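Local coordinates for protein MlnE (Bacillus amyloliquefaciens subsp. plantarum, PDB 5D2E) that forms the N-terminal B-type ketoreductase of a macrolactin polyketide assembly line, where it binds NADP and probably reduces beta-keto groups of the growing chain to hydroxyls, at residues L32-M40 and Q494-I505; Y287-K295 and K316-A325. All blocks are in the same frame, centred on the assembly; numbering follows the deposited sequence.

Interaction 1: residues L32-M40 and Q494-I505; sequences LGKTHLYEM and QLAVISGDKDRI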
loop_
_atom_site.group_PDB
_atom_site.type_symbol
_atom_site.label_atom_id
_atom_site.label_comp_id
_atom_site.label_asym_id
_atom_site.label_seq_id
_atom_site.Cartn_x
_atom_site.Cartn_y
_atom_site.Cartn_z
ATOM N N LEU A 32 -16.627 -22.435 7.184
ATOM C CA LEU A 32 -16.125 -22.448 8.551
ATOM C C LEU A 32 -14.753 -23.067 8.659
ATOM O O LEU A 32 -14.464 -24.095 8.017
ATOM C CB LEU A 32 -17.089 -23.123 9.546
ATOM C CG LEU A 32 -18.311 -22.281 9.924
ATOM C CD1 LEU A 32 -19.022 -22.948 11.094
ATOM C CD2 LEU A 32 -17.960 -20.825 10.258
ATOM N N GLY A 33 -13.907 -22.386 9.445
ATOM C CA GLY A 33 -12.475 -22.675 9.550
ATOM C C GLY A 33 -11.600 -22.235 8.383
ATOM O O GLY A 33 -10.404 -22.547 8.354
ATOM N N LYS A 34 -12.171 -21.553 7.399
ATOM C CA LYS A 34 -11.386 -21.142 6.257
ATOM C C LYS A 34 -11.062 -19.652 6.231
ATOM O O LYS A 34 -10.222 -19.277 5.447
ATOM C CB LYS A 34 -12.060 -21.523 4.937
ATOM C CG LYS A 34 -12.433 -22.992 4.818
ATOM C CD LYS A 34 -11.212 -23.905 4.919
ATOM C CE LYS A 34 -11.614 -25.370 4.982
ATOM N NZ LYS A 34 -12.700 -25.573 3.982
ATOM N N THR A 35 -11.747 -18.821 7.026
ATOM C CA THR A 35 -11.569 -17.364 6.936
ATOM C C THR A 35 -10.954 -16.878 8.226
ATOM O O THR A 35 -11.498 -17.082 9.297
ATOM C CB THR A 35 -12.898 -16.680 6.715
ATOM O OG1 THR A 35 -13.502 -17.274 5.582
ATOM C CG2 THR A 35 -12.734 -15.201 6.396
ATOM N N HIS A 36 -9.795 -16.261 8.132
ATOM C CA HIS A 36 -9.077 -15.802 9.318
ATOM C C HIS A 36 -8.682 -14.289 9.142
ATOM O O HIS A 36 -8.342 -13.854 8.025
ATOM C CB HIS A 36 -7.831 -16.683 9.490
ATOM C CG HIS A 36 -8.038 -18.128 9.133
ATOM N ND1 HIS A 36 -8.533 -19.056 10.034
ATOM C CD2 HIS A 36 -7.811 -18.808 7.977
ATOM C CE1 HIS A 36 -8.631 -20.233 9.435
ATOM N NE2 HIS A 36 -8.187 -20.119 8.193
ATOM N N LEU A 37 -8.782 -13.513 10.226
ATOM C CA LEU A 37 -8.329 -12.133 10.238
ATOM C C LEU A 37 -6.951 -12.032 10.894
ATOM O O LEU A 37 -6.646 -12.752 11.851
ATOM C CB LEU A 37 -9.292 -11.270 10.972
ATOM C CG LEU A 37 -10.768 -11.266 10.638
ATOM C CD1 LEU A 37 -11.355 -10.054 11.345
ATOM C CD2 LEU A 37 -11.050 -11.151 9.177
ATOM N N TYR A 38 -6.108 -11.176 10.314
ATOM C CA TYR A 38 -4.748 -10.969 10.715
ATOM C C TYR A 38 -4.465 -9.443 10.902
ATOM O O TYR A 38 -5.066 -8.597 10.274
ATOM C CB TYR A 38 -3.785 -11.525 9.642
ATOM C CG TYR A 38 -3.939 -12.997 9.456
ATOM C CD1 TYR A 38 -4.997 -13.504 8.715
ATOM C CD2 TYR A 38 -3.083 -13.866 10.024
ATOM C CE1 TYR A 38 -5.171 -14.851 8.559
ATOM C CE2 TYR A 38 -3.234 -15.230 9.884
ATOM C CZ TYR A 38 -4.277 -15.717 9.146
ATOM O OH TYR A 38 -4.444 -17.072 9.008
ATOM N N GLU A 39 -3.540 -9.145 11.807
ATOM C CA GLU A 39 -3.091 -7.794 12.062
ATOM C C GLU A 39 -1.580 -7.792 12.182
ATOM O O GLU A 39 -0.937 -8.812 12.517
ATOM C CB GLU A 39 -3.760 -7.181 13.321
ATOM C CG GLU A 39 -3.384 -7.892 14.597
ATOM C CD GLU A 39 -4.307 -7.606 15.782
ATOM O OE1 GLU A 39 -4.998 -6.582 15.780
ATOM O OE2 GLU A 39 -4.383 -8.491 16.692
ATOM N N MET A 40 -1.002 -6.601 11.954
ATOM C CA MET A 40 0.428 -6.445 12.095
ATOM C C MET A 40 0.819 -6.476 13.557
ATOM O O MET A 40 0.200 -5.817 14.390
ATOM C CB MET A 40 0.871 -5.142 11.464
ATOM C CG MET A 40 0.739 -5.155 9.958
ATOM S SD MET A 40 1.886 -6.337 9.279
ATOM C CE MET A 40 1.519 -6.024 7.526
ATOM N N GLN A 494 -5.914 -1.592 10.430
ATOM C CA GLN A 494 -5.564 -2.402 9.253
ATOM C C GLN A 494 -5.751 -3.870 9.588
ATOM O O GLN A 494 -5.171 -4.376 10.590
ATOM C CB GLN A 494 -4.121 -2.228 8.810
ATOM C CG GLN A 494 -3.789 -3.092 7.540
ATOM C CD GLN A 494 -2.312 -3.035 7.108
ATOM O OE1 GLN A 494 -1.506 -2.340 7.721
ATOM N NE2 GLN A 494 -1.962 -3.783 6.090
ATOM N N LEU A 495 -6.561 -4.565 8.778
ATOM C CA LEU A 495 -6.768 -5.996 8.956
ATOM C C LEU A 495 -6.661 -6.709 7.608
ATOM O O LEU A 495 -7.132 -6.189 6.612
ATOM C CB LEU A 495 -8.156 -6.270 9.584
ATOM C CG LEU A 495 -8.289 -5.879 11.081
ATOM C CD1 LEU A 495 -9.746 -5.906 11.461
ATOM C CD2 LEU A 495 -7.503 -6.825 11.974
ATOM N N ALA A 496 -5.956 -7.828 7.603
ATOM C CA ALA A 496 -5.843 -8.700 6.448
ATOM C C ALA A 496 -6.774 -9.917 6.611
ATOM O O ALA A 496 -6.855 -10.517 7.655
ATOM C CB ALA A 496 -4.472 -9.183 6.258
ATOM N N VAL A 497 -7.416 -10.278 5.511
ATOM C CA VAL A 497 -8.324 -11.415 5.470
ATOM C C VAL A 497 -7.662 -12.436 4.576
ATOM O O VAL A 497 -7.316 -12.118 3.451
ATOM C CB VAL A 497 -9.710 -11.050 4.937
ATOM C CG1 VAL A 497 -10.581 -12.325 4.892
ATOM C CG2 VAL A 497 -10.431 -9.957 5.747
ATOM N N ILE A 498 -7.396 -13.621 5.121
ATOM C CA ILE A 498 -6.787 -14.717 4.407
ATOM C C ILE A 498 -7.701 -15.984 4.519
ATOM O O ILE A 498 -8.117 -16.391 5.610
ATOM C CB ILE A 498 -5.378 -15.035 4.909
ATOM C CG1 ILE A 498 -4.545 -13.729 5.043
ATOM C CG2 ILE A 498 -4.695 -15.963 3.916
ATOM C CD1 ILE A 498 -3.168 -14.008 5.546
ATOM N N SER A 499 -7.984 -16.561 3.357
ATOM C CA SER A 499 -8.946 -17.682 3.200
ATOM C C SER A 499 -8.166 -18.975 2.846
ATOM O O SER A 499 -7.456 -19.033 1.830
ATOM C CB SER A 499 -9.972 -17.303 2.130
ATOM O OG SER A 499 -10.838 -18.388 1.859
ATOM N N GLY A 500 -8.284 -19.967 3.712
ATOM C CA GLY A 500 -7.616 -21.250 3.553
ATOM C C GLY A 500 -7.368 -21.983 4.857
ATOM O O GLY A 500 -7.996 -21.700 5.892
ATOM N N ASP A 501 -6.372 -22.863 4.840
ATOM C CA ASP A 501 -6.029 -23.645 6.026
ATOM C C ASP A 501 -5.092 -22.878 6.928
ATOM O O ASP A 501 -4.044 -22.399 6.457
ATOM C CB ASP A 501 -5.327 -24.949 5.639
ATOM C CG ASP A 501 -4.812 -25.704 6.861
ATOM O OD1 ASP A 501 -5.653 -26.257 7.609
ATOM O OD2 ASP A 501 -3.585 -25.703 7.103
ATOM N N LYS A 502 -5.418 -22.829 8.221
ATOM C CA LYS A 502 -4.652 -22.009 9.179
ATOM C C LYS A 502 -3.143 -22.295 9.215
ATOM O O LYS A 502 -2.316 -21.374 9.332
ATOM C CB LYS A 502 -5.313 -21.971 10.601
ATOM C CG LYS A 502 -5.236 -23.205 11.517
ATOM C CD LYS A 502 -5.930 -24.491 11.007
ATOM C CE LYS A 502 -7.385 -24.342 10.513
ATOM N NZ LYS A 502 -8.399 -23.965 11.538
ATOM N N ASP A 503 -2.758 -23.554 9.091
ATOM C CA ASP A 503 -1.337 -23.911 9.254
ATOM C C ASP A 503 -0.578 -23.616 7.966
ATOM O O ASP A 503 0.542 -23.094 7.972
ATOM C CB ASP A 503 -1.188 -25.383 9.690
ATOM C CG ASP A 503 -1.950 -25.693 10.981
ATOM O OD1 ASP A 503 -1.914 -24.857 11.888
ATOM O OD2 ASP A 503 -2.608 -26.747 11.096
ATOM N N ARG A 504 -1.226 -23.913 6.852
ATOM C CA ARG A 504 -0.687 -23.562 5.551
ATOM C C ARG A 504 -0.430 -22.050 5.507
ATOM O O ARG A 504 0.642 -21.576 5.088
ATOM C CB ARG A 504 -1.654 -23.986 4.446
ATOM C CG ARG A 504 -2.084 -25.459 4.503
ATOM C CD ARG A 504 -0.968 -26.460 4.216
ATOM N NE ARG A 504 -0.649 -26.414 2.789
ATOM C CZ ARG A 504 0.446 -25.875 2.258
ATOM N NH1 ARG A 504 1.410 -25.365 3.026
ATOM N NH2 ARG A 504 0.589 -25.873 0.939
ATOM N N ILE A 505 -1.393 -21.293 6.013
ATOM C CA ILE A 505 -1.275 -19.851 5.992
ATOM C C ILE A 505 -0.154 -19.412 6.927
ATOM O O ILE A 505 0.637 -18.538 6.613
ATOM C CB ILE A 505 -2.576 -19.196 6.412
ATOM C CG1 ILE A 505 -3.598 -19.374 5.302
ATOM C CG2 ILE A 505 -2.309 -17.724 6.695
ATOM C CD1 ILE A 505 -5.048 -19.230 5.748
HETATM O O HOH W 1 -13.077 -18.406 3.454
HETATM O O HOH W 2 -2.627 -18.613 10.211
HETATM O O HOH W 3 -2.619 -4.290 11.518
#
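Tyr-38 and His-36 stand on one face of an antiparallel beta ladder with Ala-496 and Ile-498, built where strand 35-46 runs beside strand 494-499. The second strand also lies parallel to strand 443-453 of the Rossmann-type sheet, so the ladder joins N-terminal and nucleotide-binding parts of the chain. His-36/Ile-498 and Tyr-38/Ala-496 are its hydrogen-bonded pairs. On the other face, Leu-37 CD2 meets Val-497 CG2 at 3.7 Å, where Leu-37 also touches helix 477-488.

Tyr-38 is a worked example of one residue serving several neighbours. Its CB rests against Ala-496 CB at 4.2 Å, and CD1 passes the Ala-496 carbonyl at the ring edge. With CG anti to the carbonyl carbon (chi1 -62°), the ring reaches diagonally to Ile-498, whose CD1 sits over one face, toward its rim, 3.9 Å from the Tyr-38 ring centroid in a CH-pi contact. Tyr-38 CE1 meets Ile-498 CB and Tyr-38 CZ meets Ile-505 CG2, both at 3.7 Å. Tyr-38 OH is hydrogen-bonded to a water 2.7 Å away that donates to Lys-502 O, tying the tip to the next helix. Asp-501 caps that helix, its OD2 accepting from Arg-504 N and, weakly, from Asp-503 N. The His-36 ring reaches the turn before it: NE2 donates to Gly-500 O at 2.8 Å, with the oxygen 4° out of the ring plane.

Interaction 2: residues Y287-K295 and K316-A325; sequences YLFAEYLAK and KLSALENLGA
Tyr-287 offers a ring face to Lys-316 where two neighbouring helices of the Rossmann fold, 284-296 and 311-321, run nearly parallel (21° between the segments). Gly-284, at the start of the first, binds NADP. The tyrosine leaves its helix with CG anti to N (chi1 -175°), which carries the ring across to the second. The Lys-316 chain crosses that face at a slant, CG over it toward the rim, 3.8 Å from the Tyr-287 centroid in a CH-pi contact. Bends at chi3 and chi4 (-72°) bring Lys-316 NZ over the same face, 4.7 Å from the Tyr-287 centroid, a cation-pi contact; NZ also makes a long, weak ion pair with Glu-312. The phenol oxygen ends against Ala-319 CB.

Deeper in the groove, aliphatic contacts take over. Leu-320 is a knob among Tyr-287, Ala-290, Glu-291 and Ala-294: CG, anti to its carbonyl carbon, meets Tyr-287 CE1, CD1 meets Ala-290 CB, and CD2 lies 3.7 Å from Ala-290 C. One turn on, Ala-294 CB meets Ala-325 CB and Leu-323 CD1, while Leu-323 CD2 turns to Lys-295 CG. In the Schellman motif at Gly-324, Leu-320 O accepts from Leu-323 N and Ala-325 N, from opposite faces of its plane.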
loop_
_atom_site.group_PDB
_atom_site.type_symbol
_atom_site.label_atom_id
_atom_site.label_comp_id
_atom_site.label_asym_id
_atom_site.label_seq_id
_atom_site.Cartn_x
_atom_site.Cartn_y
_atom_site.Cartn_z
ATOM N N TYR A 287 -20.721 -3.362 -5.535
ATOM C CA TYR A 287 -22.133 -3.684 -5.628
ATOM C C TYR A 287 -22.549 -4.746 -4.621
ATOM O O TYR A 287 -23.610 -4.643 -4.073
ATOM C CB TYR A 287 -22.524 -4.063 -7.103
ATOM C CG TYR A 287 -24.023 -4.266 -7.188
ATOM C CD1 TYR A 287 -24.871 -3.201 -7.057
ATOM C CD2 TYR A 287 -24.580 -5.543 -7.255
ATOM C CE1 TYR A 287 -26.266 -3.365 -7.057
ATOM C CE2 TYR A 287 -25.973 -5.727 -7.247
ATOM C CZ TYR A 287 -26.799 -4.625 -7.144
ATOM O OH TYR A 287 -28.172 -4.745 -7.144
ATOM N N LEU A 288 -21.692 -5.722 -4.328
ATOM C CA LEU A 288 -21.959 -6.764 -3.382
ATOM C C LEU A 288 -22.137 -6.111 -2.000
ATOM O O LEU A 288 -23.082 -6.404 -1.307
ATOM C CB LEU A 288 -20.798 -7.727 -3.328
ATOM C CG LEU A 288 -20.910 -8.883 -2.348
ATOM C CD1 LEU A 288 -21.858 -9.871 -3.005
ATOM C CD2 LEU A 288 -19.626 -9.611 -2.001
ATOM N N PHE A 289 -21.262 -5.187 -1.642
ATOM C CA PHE A 289 -21.476 -4.368 -0.433
ATOM C C PHE A 289 -22.689 -3.421 -0.487
ATOM O O PHE A 289 -23.378 -3.210 0.540
ATOM C CB PHE A 289 -20.176 -3.624 -0.012
ATOM C CG PHE A 289 -19.211 -4.548 0.654
ATOM C CD1 PHE A 289 -18.373 -5.364 -0.083
ATOM C CD2 PHE A 289 -19.205 -4.672 2.030
ATOM C CE1 PHE A 289 -17.507 -6.272 0.537
ATOM C CE2 PHE A 289 -18.332 -5.546 2.637
ATOM C CZ PHE A 289 -17.505 -6.365 1.900
ATOM N N ALA A 290 -23.012 -2.867 -1.635
ATOM C CA ALA A 290 -24.201 -1.988 -1.663
ATOM C C ALA A 290 -25.472 -2.803 -1.302
ATOM O O ALA A 290 -26.285 -2.353 -0.502
ATOM C CB ALA A 290 -24.378 -1.293 -3.000
ATOM N N GLU A 291 -25.600 -4.002 -1.834
ATOM C CA GLU A 291 -26.771 -4.824 -1.512
ATOM C C GLU A 291 -26.751 -5.191 -0.023
ATOM O O GLU A 291 -27.779 -5.181 0.644
ATOM C CB GLU A 291 -26.795 -6.154 -2.252
ATOM C CG GLU A 291 -26.889 -6.131 -3.749
ATOM C CD GLU A 291 -26.979 -7.559 -4.292
ATOM O OE1 GLU A 291 -26.091 -8.431 -4.002
ATOM O OE2 GLU A 291 -27.962 -7.779 -5.006
ATOM N N TYR A 292 -25.578 -5.567 0.478
ATOM C CA TYR A 292 -25.407 -5.895 1.882
ATOM C C TYR A 292 -25.858 -4.774 2.796
ATOM O O TYR A 292 -26.630 -5.006 3.784
ATOM C CB TYR A 292 -23.951 -6.236 2.150
ATOM C CG TYR A 292 -23.663 -6.634 3.591
ATOM C CD1 TYR A 292 -24.010 -7.896 4.059
ATOM C CD2 TYR A 292 -23.055 -5.756 4.465
ATOM C CE1 TYR A 292 -23.750 -8.281 5.346
ATOM C CE2 TYR A 292 -22.777 -6.151 5.774
ATOM C CZ TYR A 292 -23.120 -7.418 6.197
ATOM O OH TYR A 292 -22.882 -7.829 7.507
ATOM N N LEU A 293 -25.462 -3.558 2.449
ATOM C CA LEU A 293 -25.821 -2.368 3.263
ATOM C C LEU A 293 -27.325 -1.998 3.138
ATOM O O LEU A 293 -27.959 -1.557 4.094
ATOM C CB LEU A 293 -25.027 -1.172 2.844
ATOM C CG LEU A 293 -23.489 -1.205 3.087
ATOM C CD1 LEU A 293 -22.914 0.204 2.943
ATOM C CD2 LEU A 293 -23.170 -1.801 4.448
ATOM N N ALA A 294 -27.861 -2.136 1.940
ATOM C CA ALA A 294 -29.300 -1.929 1.704
ATOM C C ALA A 294 -30.167 -2.892 2.522
ATOM O O ALA A 294 -31.237 -2.514 2.961
ATOM C CB ALA A 294 -29.600 -2.080 0.228
ATOM N N LYS A 295 -29.677 -4.104 2.785
ATOM C CA LYS A 295 -30.396 -5.024 3.589
ATOM C C LYS A 295 -30.338 -4.746 5.089
ATOM O O LYS A 295 -31.188 -5.203 5.819
ATOM C CB LYS A 295 -29.885 -6.388 3.306
ATOM C CG LYS A 295 -30.184 -6.790 1.892
ATOM C CD LYS A 295 -29.690 -8.205 1.706
ATOM C CE LYS A 295 -29.509 -8.494 0.248
ATOM N NZ LYS A 295 -28.912 -9.834 0.185
ATOM N N LYS A 316 -29.030 -2.048 -11.452
ATOM C CA LYS A 316 -28.466 -2.142 -10.121
ATOM C C LYS A 316 -29.191 -1.203 -9.176
ATOM O O LYS A 316 -29.507 -1.566 -8.047
ATOM C CB LYS A 316 -26.946 -1.859 -10.171
ATOM C CG LYS A 316 -26.118 -3.049 -10.630
ATOM C CD LYS A 316 -24.640 -2.635 -10.708
ATOM C CE LYS A 316 -23.896 -3.300 -11.840
ATOM N NZ LYS A 316 -23.700 -4.693 -11.521
ATOM N N LEU A 317 -29.426 0.021 -9.619
ATOM C CA LEU A 317 -30.096 0.958 -8.809
ATOM C C LEU A 317 -31.527 0.448 -8.475
ATOM O O LEU A 317 -31.999 0.537 -7.300
ATOM C CB LEU A 317 -30.151 2.317 -9.500
ATOM C CG LEU A 317 -28.817 2.971 -9.829
ATOM C CD1 LEU A 317 -29.089 4.311 -10.486
ATOM C CD2 LEU A 317 -28.013 3.139 -8.517
ATOM N N SER A 318 -32.184 -0.144 -9.466
ATOM C CA SER A 318 -33.522 -0.678 -9.244
ATOM C C SER A 318 -33.537 -1.785 -8.211
ATOM O O SER A 318 -34.462 -1.841 -7.363
ATOM C CB SER A 318 -34.133 -1.227 -10.554
ATOM O OG SER A 318 -34.280 -0.139 -11.443
ATOM N N ALA A 319 -32.559 -2.677 -8.292
ATOM C CA ALA A 319 -32.474 -3.817 -7.390
ATOM C C ALA A 319 -32.244 -3.290 -5.979
ATOM O O ALA A 319 -32.733 -3.861 -5.039
ATOM C CB ALA A 319 -31.351 -4.756 -7.759
ATOM N N LEU A 320 -31.513 -2.191 -5.861
ATOM C CA LEU A 320 -31.226 -1.620 -4.555
ATOM C C LEU A 320 -32.470 -0.936 -4.008
ATOM O O LEU A 320 -32.748 -1.052 -2.816
ATOM C CB LEU A 320 -30.080 -0.608 -4.611
ATOM C CG LEU A 320 -28.720 -1.265 -4.822
ATOM C CD1 LEU A 320 -27.688 -0.193 -5.060
ATOM C CD2 LEU A 320 -28.294 -2.125 -3.645
ATOM N N GLU A 321 -33.183 -0.206 -4.855
ATOM C CA GLU A 321 -34.417 0.452 -4.417
ATOM C C GLU A 321 -35.442 -0.611 -4.067
ATOM O O GLU A 321 -36.223 -0.408 -3.135
ATOM C CB GLU A 321 -34.938 1.454 -5.438
ATOM C CG GLU A 321 -33.925 2.505 -5.711
ATOM C CD GLU A 321 -34.454 3.890 -6.086
ATOM O OE1 GLU A 321 -35.351 3.951 -6.947
ATOM O OE2 GLU A 321 -33.897 4.933 -5.576
ATOM N N ASN A 322 -35.393 -1.791 -4.680
ATOM C CA ASN A 322 -36.308 -2.810 -4.234
ATOM C C ASN A 322 -36.000 -3.280 -2.850
ATOM O O ASN A 322 -36.855 -3.882 -2.246
ATOM C CB ASN A 322 -36.389 -4.032 -5.141
ATOM C CG ASN A 322 -36.966 -3.714 -6.502
ATOM O OD1 ASN A 322 -37.489 -2.610 -6.783
ATOM N ND2 ASN A 322 -36.780 -4.634 -7.379
ATOM N N LEU A 323 -34.779 -3.092 -2.361
ATOM C CA LEU A 323 -34.427 -3.552 -1.009
ATOM C C LEU A 323 -34.703 -2.466 0.066
ATOM O O LEU A 323 -34.372 -2.627 1.245
ATOM C CB LEU A 323 -32.942 -3.984 -0.957
ATOM C CG LEU A 323 -32.515 -5.223 -1.734
ATOM C CD1 LEU A 323 -31.032 -5.239 -1.964
ATOM C CD2 LEU A 323 -32.951 -6.518 -1.123
ATOM N N GLY A 324 -35.241 -1.336 -0.331
ATOM C CA GLY A 324 -35.560 -0.338 0.632
ATOM C C GLY A 324 -34.723 0.888 0.494
ATOM O O GLY A 324 -35.067 1.890 1.077
ATOM N N ALA A 325 -33.639 0.844 -0.291
ATOM C CA ALA A 325 -32.757 1.988 -0.369
ATOM C C ALA A 325 -33.250 3.024 -1.324
ATOM O O ALA A 325 -34.061 2.767 -2.201
ATOM C CB ALA A 325 -31.365 1.561 -0.789
#

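Interactions 1 and 2 show how chemistry follows place in a fold. Interaction 1 lies nearer the middle of the chain and buries more area, 761 Å² against 448 Å². Its two strands come from far-apart stretches of sequence and are joined chiefly by backbone hydrogen bonds. Interaction 2 sits toward the periphery, between helices close in sequence, and has no hydrogen bond across it; side-chain packing and a cation-pi contact do the work. Their nearest atoms are about 9 Å apart, yet their elements share neighbours: helix 477-488 touches Leu-37 and meets Phe-289 and Tyr-292 of helix 284-296, while strand 443-453 pairs with strand 494-499 and is touched by Leu-288 and Phe-289, which take no part in interaction 2.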